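Local coordinates for specific mitochondrial acyl carrier protein (Toxoplasma, PDB 3CE7) that is probably an acyl carrier for fatty acid synthesis in the parasite mitochondrion, at residues 56-59 against 60-64; 41-44 against 45-48; 91-94 against 95-99; 65-68 against 69-73. All coordinates share one frame; numbering follows the deposited sequence. Where two conformers were deposited one is given.

Interaction 1: residues 56-59 against 60-64; sequences DCLD and TVEFV
Leu58 and Glu62 meet one turn apart on the surface of the helix. The branch carbon CG of Leu58 lies 3.6 Å from OE2 of Glu62, and CD1 approaches the same oxygen. Leu58 has CG anti to its backbone N (chi1 179°), which brings the branch across the carboxylate end of Glu62. On the next position Asp59 OD1 comes within 4.0 Å of Glu62 OE1. These are like charges, with the carboxylate planes 72° apart. Four backbone bonds join the segments, from Thr60 N to Asp56 O through Phe63 N to Asp59 O. The start of helix 57-71 is closed by a capping box. Asp59 OD2 accepts from Asp56 N at 2.9 Å through its anti lone pair, and Asp56 OD1 takes a weak bond from Asp59 N at 3.3 Å. The sequence Asp-Cys-Leu here matches the Asp-Ser-Leu of classical acyl carrier proteins, where the serine carries phosphopantetheine; this chain has Cys57 at that place. Further out, Arg53 forms a salt bridge with Asp56 OD2, which probably offsets some of the negative charge at the cap. Trp55 NE1 bonds Thr60 OG1, and Phe63 turns inward, edge-to-face with Phe31.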
ATOM      1  N   ASP A  56       1.185  -4.265  11.644  1.00 21.17           N
ATOM      2  CA  ASP A  56       2.426  -5.031  11.761  1.00 21.69           C
ATOM      3  C   ASP A  56       2.806  -5.737  10.453  1.00 21.13           C
ATOM      4  O   ASP A  56       2.188  -5.482   9.410  1.00 20.48           O
ATOM      5  CB  ASP A  56       2.342  -6.017  12.943  1.00 22.34           C
ATOM      6  CG  ASP A  56       1.235  -7.053  12.781  1.00 25.17           C
ATOM      7  OD1 ASP A  56       0.675  -7.182  11.674  1.00 24.16           O
ATOM      8  OD2 ASP A  56       0.932  -7.760  13.776  1.00 28.84           O
ATOM      9  N   CYS A  57       3.809  -6.614  10.523  1.00 21.51           N
ATOM     10  CA  CYS A  57       4.317  -7.325   9.346  0.50 21.46           C
ATOM     11  C   CYS A  57       3.212  -8.072   8.614  1.00 20.89           C
ATOM     12  O   CYS A  57       3.163  -8.054   7.386  1.00 20.89           O
ATOM     13  CB  CYS A  57       5.443  -8.289   9.723  0.50 21.84           C
ATOM     14  SG  CYS A  57       6.935  -7.458  10.278  0.50 25.17           S
ATOM     15  N   LEU A  58       2.319  -8.720   9.365  1.00 19.86           N
ATOM     16  CA  LEU A  58       1.184  -9.407   8.736  1.00 19.06           C
ATOM     17  C   LEU A  58       0.339  -8.470   7.884  1.00 18.82           C
ATOM     18  O   LEU A  58      -0.065  -8.830   6.770  1.00 18.45           O
ATOM     19  CB  LEU A  58       0.287 -10.085   9.781  1.00 19.37           C
ATOM     20  CG  LEU A  58      -0.950 -10.809   9.226  1.00 18.07           C
ATOM     21  CD1 LEU A  58      -0.573 -11.956   8.283  1.00 19.41           C
ATOM     22  CD2 LEU A  58      -1.787 -11.324  10.383  1.00 19.16           C
ATOM     23  N   ASP A  59       0.026  -7.287   8.410  1.00 18.36           N
ATOM     24  CA  ASP A  59      -0.790  -6.340   7.660  1.00 18.34           C
ATOM     25  C   ASP A  59      -0.097  -5.958   6.355  1.00 18.46           C
ATOM     26  O   ASP A  59      -0.725  -5.891   5.306  1.00 18.85           O
ATOM     27  CB  ASP A  59      -1.085  -5.107   8.501  1.00 18.23           C
ATOM     28  CG  ASP A  59      -1.928  -5.433   9.725  1.00 19.94           C
ATOM     29  OD1 ASP A  59      -3.089  -5.883   9.564  1.00 23.82           O
ATOM     30  OD2 ASP A  59      -1.424  -5.226  10.839  1.00 21.68           O
ATOM     31  N   THR A  60       1.209  -5.739   6.417  1.00 18.44           N
ATOM     32  CA  THR A  60       1.946  -5.414   5.193  1.00 18.85           C
ATOM     33  C   THR A  60       1.875  -6.545   4.165  1.00 18.37           C
ATOM     34  O   THR A  60       1.575  -6.301   2.991  1.00 18.85           O
ATOM     35  CB  THR A  60       3.381  -5.022   5.506  1.00 18.57           C
ATOM     36  OG1 THR A  60       3.342  -3.851   6.329  1.00 18.70           O
ATOM     37  CG2 THR A  60       4.160  -4.724   4.211  1.00 19.54           C
ATOM     38  N   VAL A  61       2.116  -7.775   4.612  1.00 18.49           N
ATOM     39  CA  VAL A  61       2.023  -8.948   3.738  1.00 18.58           C
ATOM     40  C   VAL A  61       0.636  -9.015   3.066  1.00 18.53           C
ATOM     41  O   VAL A  61       0.534  -9.186   1.847  1.00 18.70           O
ATOM     42  CB  VAL A  61       2.317 -10.258   4.518  1.00 18.98           C
ATOM     43  CG1 VAL A  61       2.048 -11.492   3.654  1.00 20.35           C
ATOM     44  CG2 VAL A  61       3.766 -10.273   5.047  1.00 20.57           C
ATOM     45  N   GLU A  62      -0.420  -8.871   3.863  1.00 18.04           N
ATOM     46  CA  GLU A  62      -1.798  -8.899   3.351  1.00 18.13           C
ATOM     47  C   GLU A  62      -2.087  -7.759   2.379  1.00 18.16           C
ATOM     48  O   GLU A  62      -2.721  -7.948   1.326  1.00 18.78           O
ATOM     49  CB  GLU A  62      -2.778  -8.856   4.516  1.00 18.20           C
ATOM     50  CG  GLU A  62      -2.756 -10.122   5.356  1.00 19.19           C
ATOM     51  CD  GLU A  62      -3.568 -10.015   6.627  1.00 21.21           C
ATOM     52  OE1 GLU A  62      -3.842  -8.879   7.089  1.00 22.58           O
ATOM     53  OE2 GLU A  62      -3.906 -11.082   7.186  1.00 19.45           O
ATOM     54  N   PHE A  63      -1.611  -6.567   2.732  1.00 17.44           N
ATOM     55  CA  PHE A  63      -1.845  -5.390   1.900  1.00 16.99           C
ATOM     56  C   PHE A  63      -1.126  -5.508   0.557  1.00 17.36           C
ATOM     57  O   PHE A  63      -1.693  -5.195  -0.488  1.00 17.69           O
ATOM     58  CB  PHE A  63      -1.430  -4.105   2.616  1.00 17.35           C
ATOM     59  CG  PHE A  63      -1.926  -2.870   1.944  1.00 16.48           C
ATOM     60  CD1 PHE A  63      -3.274  -2.508   2.028  1.00 16.64           C
ATOM     61  CD2 PHE A  63      -1.058  -2.064   1.208  1.00 17.21           C
ATOM     62  CE1 PHE A  63      -3.762  -1.376   1.381  1.00 16.66           C
ATOM     63  CE2 PHE A  63      -1.540  -0.917   0.565  1.00 17.19           C
ATOM     64  CZ  PHE A  63      -2.896  -0.574   0.643  1.00 16.51           C
ATOM     65  N   VAL A  64       0.110  -5.994   0.588  1.00 17.50           N
ATOM     66  CA  VAL A  64       0.866  -6.222  -0.640  1.00 18.35           C
ATOM     67  C   VAL A  64       0.142  -7.220  -1.550  1.00 18.24           C
ATOM     68  O   VAL A  64       0.052  -7.001  -2.751  1.00 18.55           O
ATOM     69  CB  VAL A  64       2.296  -6.697  -0.326  1.00 18.13           C
ATOM     70  CG1 VAL A  64       2.973  -7.279  -1.563  1.00 20.06           C
ATOM     71  CG2 VAL A  64       3.120  -5.544   0.262  1.00 19.04           C
TER

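Interaction 2: residues 41-44 against 45-48; sequences SSKL and EELR
A short 3-10 turn in the long loop between helix 17-29 and helix 57-71 brings Lys43 beside Glu46 and Leu44 against Leu47. Such loops are a regular feature of the acyl carrier fold, where they join the first two long helices of the bundle. Two i to i+3 backbone bonds make the turn. Glu46 N gives to Lys43 O at 2.9 Å, and Leu47 N gives to Leu44 O at 2.9 Å.

On the outer side, Lys43 and Glu46 run side by side and point the same way. The touching parts are CB of Lys43 and OE1 of Glu46, 3.6 Å apart. The lysine chain bends at chi2 (-82°) and again at chi4 (-84°), and its ammonium group ends away from the carboxylate; NZ stays 7.1 Å from Glu46 OE2. Water 1 links the pair instead. It accepts from Lys43 N at 2.9 Å and donates to Glu46 OE1 at 2.9 Å.

On the inner side, CD2 of Leu44 meets CD1 of Leu47 at 3.9 Å. Leu47 CB also comes to 3.3 Å from Leu44 O. Leu44 packs on Trp55 and Leu47 on Val38, and the backbones of these two leucines bond to Gln84 and Trp55. Ser42 OG is held by Thr39 N.

The turn is therefore two-sided. Its leucines face the protein, while the carboxylate of Glu46 is tied to the backbone through water and not to the lysine charge.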
ATOM      1  N   SER A  41       2.420   9.588   3.399  1.00 18.52           N
ATOM      2  CA  SER A  41       3.695   9.608   4.117  1.00 19.53           C
ATOM      3  C   SER A  41       3.628   9.010   5.531  1.00 19.47           C
ATOM      4  O   SER A  41       4.657   8.910   6.215  1.00 19.45           O
ATOM      5  CB  SER A  41       4.260  11.028   4.168  1.00 20.62           C
ATOM      6  OG  SER A  41       3.376  11.864   4.881  1.00 23.62           O
ATOM      7  N   SER A  42       2.430   8.605   5.957  1.00 19.12           N
ATOM      8  CA  SER A  42       2.260   7.987   7.282  1.00 19.22           C
ATOM      9  C   SER A  42       3.112   6.722   7.390  1.00 19.48           C
ATOM     10  O   SER A  42       3.165   5.927   6.459  1.00 19.03           O
ATOM     11  CB  SER A  42       0.791   7.622   7.547  1.00 19.00           C
ATOM     12  OG  SER A  42      -0.069   8.744   7.520  1.00 19.32           O
ATOM     13  N   LYS A  43       3.795   6.541   8.518  1.00 19.65           N
ATOM     14  CA  LYS A  43       4.461   5.268   8.777  1.00 20.37           C
ATOM     15  C   LYS A  43       3.396   4.221   9.100  1.00 19.86           C
ATOM     16  O   LYS A  43       2.646   4.365  10.068  1.00 20.26           O
ATOM     17  CB  LYS A  43       5.472   5.409   9.923  1.00 20.82           C
ATOM     18  CG  LYS A  43       6.716   6.226   9.534  1.00 24.49           C
ATOM     19  CD  LYS A  43       7.740   5.370   8.798  1.00 29.85           C
ATOM     20  CE  LYS A  43       8.891   6.207   8.247  1.00 33.27           C
ATOM     21  NZ  LYS A  43       8.565   6.824   6.926  1.00 35.83           N
ATOM     22  N   LEU A  44       3.301   3.188   8.263  1.00 20.27           N
ATOM     23  CA  LEU A  44       2.260   2.171   8.424  1.00 20.79           C
ATOM     24  C   LEU A  44       2.216   1.615   9.842  1.00 22.13           C
ATOM     25  O   LEU A  44       1.131   1.455  10.407  1.00 20.86           O
ATOM     26  CB  LEU A  44       2.459   1.026   7.431  1.00 21.01           C
ATOM     27  CG  LEU A  44       2.260   1.361   5.951  1.00 20.01           C
ATOM     28  CD1 LEU A  44       2.759   0.213   5.089  1.00 20.95           C
ATOM     29  CD2 LEU A  44       0.808   1.672   5.654  1.00 21.08           C
ATOM     30  N   GLU A  45       3.400   1.380  10.410  1.00 23.51           N
ATOM     31  CA  GLU A  45       3.512   0.767  11.735  0.50 24.72           C
ATOM     32  C   GLU A  45       2.964   1.621  12.879  1.00 25.00           C
ATOM     33  O   GLU A  45       2.863   1.149  14.022  1.00 25.05           O
ATOM     34  CB  GLU A  45       4.960   0.355  12.011  0.50 25.04           C
ATOM     35  CG  GLU A  45       5.209  -1.151  11.963  0.50 27.48           C
ATOM     36  CD  GLU A  45       5.196  -1.759  10.566  0.50 29.26           C
ATOM     37  OE1 GLU A  45       5.111  -3.002  10.481  0.50 30.48           O
ATOM     38  OE2 GLU A  45       5.290  -1.021   9.557  0.50 31.21           O
ATOM     39  N   GLU A  46       2.597   2.862  12.573  1.00 25.63           N
ATOM     40  CA  GLU A  46       2.022   3.763  13.570  1.00 26.87           C
ATOM     41  C   GLU A  46       0.481   3.798  13.509  1.00 26.09           C
ATOM     42  O   GLU A  46      -0.171   4.397  14.369  1.00 26.47           O
ATOM     43  CB  GLU A  46       2.694   5.151  13.479  1.00 27.29           C
ATOM     44  CG  GLU A  46       4.157   5.107  13.991  1.00 29.68           C
ATOM     45  CD  GLU A  46       5.083   6.235  13.493  1.00 30.09           C
ATOM     46  OE1 GLU A  46       4.609   7.251  12.941  1.00 33.91           O
ATOM     47  OE2 GLU A  46       6.318   6.093  13.672  1.00 34.84           O
ATOM     48  N   LEU A  47      -0.087   3.098  12.524  1.00 24.78           N
ATOM     49  CA  LEU A  47      -1.525   3.083  12.272  1.00 24.66           C
ATOM     50  C   LEU A  47      -2.246   2.007  13.077  1.00 24.61           C
ATOM     51  O   LEU A  47      -1.741   0.904  13.220  1.00 24.80           O
ATOM     52  CB  LEU A  47      -1.803   2.837  10.784  1.00 24.50           C
ATOM     53  CG  LEU A  47      -1.278   3.869   9.780  1.00 24.30           C
ATOM     54  CD1 LEU A  47      -1.487   3.364   8.348  1.00 25.07           C
ATOM     55  CD2 LEU A  47      -1.929   5.237   9.990  1.00 25.33           C
ATOM     56  N   ARG A  48      -3.440   2.334  13.563  1.00 25.39           N
ATOM     57  CA  ARG A  48      -4.260   1.373  14.297  1.00 26.11           C
ATOM     58  C   ARG A  48      -5.228   0.648  13.366  1.00 26.17           C
ATOM     59  O   ARG A  48      -6.009   1.282  12.647  1.00 25.67           O
ATOM     60  CB  ARG A  48      -5.018   2.066  15.428  1.00 26.66           C
ATOM     61  CG  ARG A  48      -5.571   1.095  16.459  1.00 28.97           C
ATOM     62  CD  ARG A  48      -5.819   1.793  17.792  1.00 31.15           C
ATOM     63  NE  ARG A  48      -4.582   2.256  18.417  1.00 34.04           N
ATOM     64  CZ  ARG A  48      -3.794   1.511  19.190  1.00 35.21           C
ATOM     65  NH1 ARG A  48      -2.693   2.039  19.704  1.00 37.04           N
ATOM     66  NH2 ARG A  48      -4.092   0.239  19.443  1.00 35.80           N
TER
HETATM   67  O   HOH W   1       3.496   8.521  10.617  1.00 38.11           O

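Interaction 3: residues 91-94 against 95-99; sequences DFVV and SERAK
Glu96 crosses one face of the Phe92 ring obliquely, one turn on. That face carries CG of Glu96, a CH-pi contact 3.8 Å from the ring centroid and 23° off the normal. The methylene is offset toward the rim and is nearest to CE2, at 3.5 Å. The carboxylate lies beyond the rim near CZ, its plane 7° from that of the ring. In one of the two conformers of Ser95, OG comes near CD1 obliquely. Val75 and Phe83, both in loops, also touch Phe92.

The pair belongs to the last turns of helix 86-98, the final helix of the acyl carrier bundle. Regular i to i+4 bonds run from Ser95 N to Asp91 O through Ala98 N to Val94 O.

Phe92 O accepts from Glu96 N at 2.9 Å. In that same conformer Ser95 OG also donates to it, at 2.8 Å, from the same face of its plane. The hydroxyl then stands between its backbone N and carbonyl carbon (chi1 67°), turned back along the helix to the carbonyl three residues earlier.

The inner side is apolar. Val93 packs on Val67 and Phe71 of helix 57-71, and Val94 on Ile17 and Val20 of helix 17-29. Arg97 has polar partners outside, a salt bridge to Asp14 and a bond to Asp72 O.

Lys99, just after the last turn, reaches back along it. Its extended chain brings NZ to 2.8 Å from OE2 of Glu96, on the syn side, somewhat out of the carboxylate plane.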
ATOM      1  N   ASP A  91       4.412   4.175  -5.446  1.00 16.37           N
ATOM      2  CA  ASP A  91       5.565   4.388  -6.314  1.00 17.09           C
ATOM      3  C   ASP A  91       6.021   3.081  -6.980  1.00 16.76           C
ATOM      4  O   ASP A  91       6.377   3.069  -8.168  1.00 17.08           O
ATOM      5  CB  ASP A  91       6.727   5.003  -5.531  1.00 17.43           C
ATOM      6  CG  ASP A  91       6.490   6.463  -5.133  1.00 20.23           C
ATOM      7  OD1 ASP A  91       5.518   7.099  -5.571  1.00 23.95           O
ATOM      8  OD2 ASP A  91       7.308   6.980  -4.340  1.00 24.11           O
ATOM      9  N   PHE A  92       6.036   1.987  -6.213  1.00 15.97           N
ATOM     10  CA  PHE A  92       6.480   0.706  -6.763  1.00 16.51           C
ATOM     11  C   PHE A  92       5.503   0.221  -7.837  1.00 16.15           C
ATOM     12  O   PHE A  92       5.910  -0.274  -8.902  1.00 16.32           O
ATOM     13  CB  PHE A  92       6.627  -0.351  -5.673  1.00 16.74           C
ATOM     14  CG  PHE A  92       7.220  -1.628  -6.180  1.00 17.04           C
ATOM     15  CD1 PHE A  92       8.580  -1.716  -6.446  1.00 18.74           C
ATOM     16  CD2 PHE A  92       6.408  -2.736  -6.453  1.00 18.31           C
ATOM     17  CE1 PHE A  92       9.143  -2.902  -6.942  1.00 18.89           C
ATOM     18  CE2 PHE A  92       6.962  -3.924  -6.943  1.00 18.35           C
ATOM     19  CZ  PHE A  92       8.322  -4.002  -7.192  1.00 17.81           C
ATOM     20  N   VAL A  93       4.211   0.381  -7.568  1.00 16.13           N
ATOM     21  CA  VAL A  93       3.192  -0.042  -8.532  1.00 16.38           C
ATOM     22  C   VAL A  93       3.387   0.716  -9.844  1.00 16.66           C
ATOM     23  O   VAL A  93       3.450   0.108 -10.921  1.00 17.01           O
ATOM     24  CB  VAL A  93       1.768   0.177  -7.989  1.00 17.07           C
ATOM     25  CG1 VAL A  93       0.740   0.034  -9.104  1.00 17.70           C
ATOM     26  CG2 VAL A  93       1.479  -0.807  -6.870  1.00 17.37           C
ATOM     27  N   VAL A  94       3.496   2.038  -9.753  1.00 16.50           N
ATOM     28  CA  VAL A  94       3.623   2.855 -10.956  1.00 16.81           C
ATOM     29  C   VAL A  94       4.901   2.488 -11.710  1.00 17.53           C
ATOM     30  O   VAL A  94       4.872   2.306 -12.929  1.00 18.02           O
ATOM     31  CB  VAL A  94       3.534   4.351 -10.627  1.00 16.83           C
ATOM     32  CG1 VAL A  94       4.000   5.209 -11.823  1.00 17.37           C
ATOM     33  CG2 VAL A  94       2.100   4.685 -10.226  1.00 16.18           C
ATOM     34  N   SER A  95       6.004   2.341 -10.974  1.00 17.79           N
ATOM     35  CA  SER A  95       7.286   2.000 -11.596  0.50 18.56           C
ATOM     36  C   SER A  95       7.201   0.671 -12.346  1.00 18.44           C
ATOM     37  O   SER A  95       7.693   0.566 -13.476  1.00 19.46           O
ATOM     38  CB  SER A  95       8.422   1.991 -10.567  0.50 18.58           C
ATOM     39  OG  SER A  95       8.264   0.949  -9.630  0.50 19.54           O
ATOM     40  N   GLU A  96       6.547  -0.322 -11.751  1.00 18.84           N
ATOM     41  CA  GLU A  96       6.434  -1.628 -12.406  1.00 18.90           C
ATOM     42  C   GLU A  96       5.567  -1.541 -13.650  1.00 18.72           C
ATOM     43  O   GLU A  96       5.911  -2.085 -14.703  1.00 19.26           O
ATOM     44  CB  GLU A  96       5.903  -2.685 -11.447  1.00 19.29           C
ATOM     45  CG  GLU A  96       6.928  -3.100 -10.393  1.00 20.69           C
ATOM     46  CD  GLU A  96       8.135  -3.805 -10.997  1.00 23.18           C
ATOM     47  OE1 GLU A  96       7.979  -4.934 -11.523  1.00 25.51           O
ATOM     48  OE2 GLU A  96       9.238  -3.228 -10.951  1.00 25.52           O
ATOM     49  N   ARG A  97       4.442  -0.849 -13.534  1.00 18.25           N
ATOM     50  CA  ARG A  97       3.522  -0.755 -14.661  1.00 18.39           C
ATOM     51  C   ARG A  97       4.101   0.103 -15.786  1.00 18.45           C
ATOM     52  O   ARG A  97       3.786  -0.118 -16.955  1.00 19.07           O
ATOM     53  CB  ARG A  97       2.163  -0.217 -14.210  1.00 18.68           C
ATOM     54  CG  ARG A  97       1.417  -1.151 -13.252  1.00 18.79           C
ATOM     55  CD  ARG A  97       1.233  -2.569 -13.813  1.00 20.44           C
ATOM     56  NE  ARG A  97       0.451  -2.581 -15.048  1.00 21.27           N
ATOM     57  CZ  ARG A  97       0.014  -3.682 -15.652  1.00 25.82           C
ATOM     58  NH1 ARG A  97       0.260  -4.882 -15.129  1.00 25.54           N
ATOM     59  NH2 ARG A  97      -0.691  -3.583 -16.771  1.00 26.55           N
ATOM     60  N   ALA A  98       4.952   1.066 -15.432  1.00 17.97           N
ATOM     61  CA  ALA A  98       5.513   1.999 -16.406  1.00 18.40           C
ATOM     62  C   ALA A  98       6.665   1.403 -17.207  1.00 18.94           C
ATOM     63  O   ALA A  98       7.041   1.948 -18.244  1.00 19.21           O
ATOM     64  CB  ALA A  98       5.986   3.277 -15.712  1.00 18.52           C
ATOM     65  N   LYS A  99       7.249   0.315 -16.707  1.00 19.97           N
ATOM     66  CA  LYS A  99       8.438  -0.254 -17.340  1.00 20.48           C
ATOM     67  C   LYS A  99       8.101  -0.845 -18.693  1.00 21.56           C
ATOM     68  O   LYS A  99       7.209  -1.688 -18.786  1.00 22.74           O
ATOM     69  CB  LYS A  99       9.036  -1.366 -16.469  1.00 20.36           C
ATOM     70  CG  LYS A  99       9.935  -0.886 -15.372  1.00 21.13           C
ATOM     71  CD  LYS A  99      10.349  -2.071 -14.490  1.00 20.84           C
ATOM     72  CE  LYS A  99      11.121  -1.607 -13.270  1.00 22.54           C
ATOM     73  NZ  LYS A  99      11.593  -2.787 -12.474  1.00 21.85           N
TER

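Interaction 4: residues 65-68 against 69-73; sequences LDVE and EIFDV
Apolar contact comes from Val67 and Phe71, with CG1 of the valine 4.0 Å from CD2 of the ring. Val67 O lies at the edge of that ring, near its plane, while CG2 of the adjacent Ile70 sits over one face. Phe71 has CG anti to its carbonyl carbon (chi1 -68°), which sets the ring back along the helix beside Val67. Val67 packs on Met27 and Phe71 on Ile24, both of helix 17-29, in the core of the acyl carrier helix bundle.

Backbone bonds carry the last turns of helix 57-71, from Glu69 N to Leu65 O through Phe71 N to Val67 O. The helix ends at Phe71; Asp72 leaves it with a positive phi (56°). Its N still reaches Glu68 O at 3.0 Å, but the bond is weak.

Beyond that turn the chain folds back over Glu68. Val73 O lies 3.2 Å from Glu68 CG and takes a CA-H contact from Glu68 CA at 3.5 Å. Glu68 OE2 bonds Val75 N further on.

Two acidic side chains come close. Asp66 OD1 and Glu69 OE1 are like charges 4.2 Å apart. Water 2 donates to Glu69 OE1 at 2.9 Å and to Asp66 O at 3.0 Å, so it ties the glutamate to the backbone.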
ATOM      1  N   LEU A  65      -0.384  -8.302  -0.979  1.00 18.53           N
ATOM      2  CA  LEU A  65      -1.150  -9.261  -1.783  1.00 19.26           C
ATOM      3  C   LEU A  65      -2.360  -8.598  -2.440  1.00 19.16           C
ATOM      4  O   LEU A  65      -2.630  -8.805  -3.635  1.00 19.50           O
ATOM      5  CB  LEU A  65      -1.573 -10.463  -0.931  1.00 19.72           C
ATOM      6  CG  LEU A  65      -0.426 -11.446  -0.671  1.00 21.63           C
ATOM      7  CD1 LEU A  65      -0.696 -12.341   0.528  1.00 24.52           C
ATOM      8  CD2 LEU A  65      -0.097 -12.304  -1.904  1.00 23.86           C
ATOM      9  N   ASP A  66      -3.070  -7.775  -1.673  1.00 18.58           N
ATOM     10  CA  ASP A  66      -4.220  -7.031  -2.189  1.00 19.18           C
ATOM     11  C   ASP A  66      -3.815  -6.137  -3.364  1.00 18.99           C
ATOM     12  O   ASP A  66      -4.524  -6.041  -4.373  1.00 19.34           O
ATOM     13  CB  ASP A  66      -4.829  -6.156  -1.089  1.00 19.22           C
ATOM     14  CG  ASP A  66      -5.597  -6.955  -0.043  1.00 20.87           C
ATOM     15  OD1 ASP A  66      -5.649  -8.206  -0.115  1.00 22.19           O
ATOM     16  OD2 ASP A  66      -6.155  -6.303   0.859  1.00 22.84           O
ATOM     17  N   VAL A  67      -2.680  -5.459  -3.210  1.00 18.67           N
ATOM     18  CA  VAL A  67      -2.149  -4.568  -4.244  1.00 18.54           C
ATOM     19  C   VAL A  67      -1.727  -5.339  -5.492  1.00 19.35           C
ATOM     20  O   VAL A  67      -2.001  -4.911  -6.618  1.00 19.32           O
ATOM     21  CB  VAL A  67      -0.968  -3.725  -3.703  1.00 18.64           C
ATOM     22  CG1 VAL A  67      -0.223  -3.013  -4.849  1.00 19.11           C
ATOM     23  CG2 VAL A  67      -1.477  -2.737  -2.684  1.00 17.66           C
ATOM     24  N   GLU A  68      -1.070  -6.479  -5.287  1.00 19.49           N
ATOM     25  CA  GLU A  68      -0.665  -7.343  -6.395  1.00 20.70           C
ATOM     26  C   GLU A  68      -1.879  -7.787  -7.198  1.00 21.16           C
ATOM     27  O   GLU A  68      -1.828  -7.837  -8.432  1.00 21.30           O
ATOM     28  CB  GLU A  68       0.089  -8.559  -5.871  1.00 20.68           C
ATOM     29  CG  GLU A  68       1.506  -8.240  -5.405  1.00 20.89           C
ATOM     30  CD  GLU A  68       2.221  -9.441  -4.813  1.00 22.56           C
ATOM     31  OE1 GLU A  68       1.587 -10.202  -4.047  1.00 26.70           O
ATOM     32  OE2 GLU A  68       3.416  -9.617  -5.099  1.00 23.02           O
ATOM     33  N   GLU A  69      -2.962  -8.112  -6.489  1.00 21.33           N
ATOM     34  CA  GLU A  69      -4.201  -8.576  -7.127  1.00 22.30           C
ATOM     35  C   GLU A  69      -4.848  -7.503  -7.992  1.00 22.59           C
ATOM     36  O   GLU A  69      -5.254  -7.767  -9.127  1.00 23.81           O
ATOM     37  CB  GLU A  69      -5.192  -9.077  -6.066  1.00 22.03           C
ATOM     38  CG  GLU A  69      -4.809 -10.418  -5.463  1.00 22.78           C
ATOM     39  CD  GLU A  69      -5.648 -10.796  -4.246  1.00 23.44           C
ATOM     40  OE1 GLU A  69      -6.477  -9.978  -3.787  1.00 23.52           O
ATOM     41  OE2 GLU A  69      -5.465 -11.922  -3.752  1.00 26.19           O
ATOM     42  N   ILE A  70      -4.936  -6.292  -7.453  1.00 22.13           N
ATOM     43  CA  ILE A  70      -5.668  -5.213  -8.095  1.00 22.84           C
ATOM     44  C   ILE A  70      -4.876  -4.617  -9.263  1.00 22.32           C
ATOM     45  O   ILE A  70      -5.452  -4.289 -10.301  1.00 22.78           O
ATOM     46  CB  ILE A  70      -6.090  -4.138  -7.064  1.00 23.09           C
ATOM     47  CG1 ILE A  70      -7.233  -4.695  -6.190  1.00 24.24           C
ATOM     48  CG2 ILE A  70      -6.488  -2.844  -7.754  1.00 23.33           C
ATOM     49  CD1 ILE A  70      -7.526  -3.924  -4.911  1.00 24.55           C
ATOM     50  N   PHE A  71      -3.560  -4.500  -9.099  1.00 21.84           N
ATOM     51  CA  PHE A  71      -2.737  -3.789 -10.086  1.00 21.70           C
ATOM     52  C   PHE A  71      -1.905  -4.677 -11.003  1.00 22.53           C
ATOM     53  O   PHE A  71      -1.227  -4.167 -11.897  1.00 22.68           O
ATOM     54  CB  PHE A  71      -1.835  -2.744  -9.400  1.00 21.18           C
ATOM     55  CG  PHE A  71      -2.599  -1.600  -8.799  1.00 20.44           C
ATOM     56  CD1 PHE A  71      -3.116  -0.581  -9.608  1.00 21.16           C
ATOM     57  CD2 PHE A  71      -2.833  -1.548  -7.428  1.00 20.32           C
ATOM     58  CE1 PHE A  71      -3.845   0.465  -9.054  1.00 22.87           C
ATOM     59  CE2 PHE A  71      -3.557  -0.496  -6.871  1.00 22.17           C
ATOM     60  CZ  PHE A  71      -4.060   0.508  -7.684  1.00 21.54           C
ATOM     61  N   ASP A  72      -1.964  -5.990 -10.774  1.00 22.54           N
ATOM     62  CA  ASP A  72      -1.223  -6.957 -11.589  0.50 22.99           C
ATOM     63  C   ASP A  72       0.272  -6.638 -11.612  1.00 23.20           C
ATOM     64  O   ASP A  72       0.873  -6.464 -12.684  1.00 22.92           O
ATOM     65  CB  ASP A  72      -1.789  -7.021 -13.016  0.50 23.42           C
ATOM     66  CG  ASP A  72      -3.215  -7.549 -13.067  0.50 24.23           C
ATOM     67  OD1 ASP A  72      -3.630  -8.283 -12.143  0.50 26.32           O
ATOM     68  OD2 ASP A  72      -3.924  -7.224 -14.041  0.50 26.55           O
ATOM     69  N   VAL A  73       0.854  -6.527 -10.421  1.00 22.57           N
ATOM     70  CA  VAL A  73       2.299  -6.384 -10.264  1.00 22.53           C
ATOM     71  C   VAL A  73       2.786  -7.481  -9.325  1.00 22.73           C
ATOM     72  O   VAL A  73       1.993  -8.035  -8.563  1.00 22.78           O
ATOM     73  CB  VAL A  73       2.711  -4.990  -9.721  1.00 22.54           C
ATOM     74  CG1 VAL A  73       2.322  -3.901 -10.707  1.00 21.81           C
ATOM     75  CG2 VAL A  73       2.119  -4.727  -8.334  1.00 22.48           C
TER
HETATM   76  O   HOH W   2      -7.200  -7.200  -3.734  1.00 24.97           O

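Interactions 1 and 4 lie on one helix, 57-71, with centres 13 Å apart. They adjoin in sequence but make no other touch. Interaction 2 packs against the start of that helix: Leu44 CD1 comes 4.3 Å from Thr60 OG1, and in one of two conformers Glu45 OE1 lies 3.6 Å from Asp56 C. It thus borders the end where related carriers hold the phosphopantetheine. Interaction 3 meets the far end. Arg97 NH1 probably bonds Asp72 O at 3.0 Å, and Val93 CG2 lies 3.4 Å from Val67 CG1. Interactions 2 and 3 sit on opposite sides of the chain's centre, their centres 22 Å apart and nearest atoms about 10 Å apart.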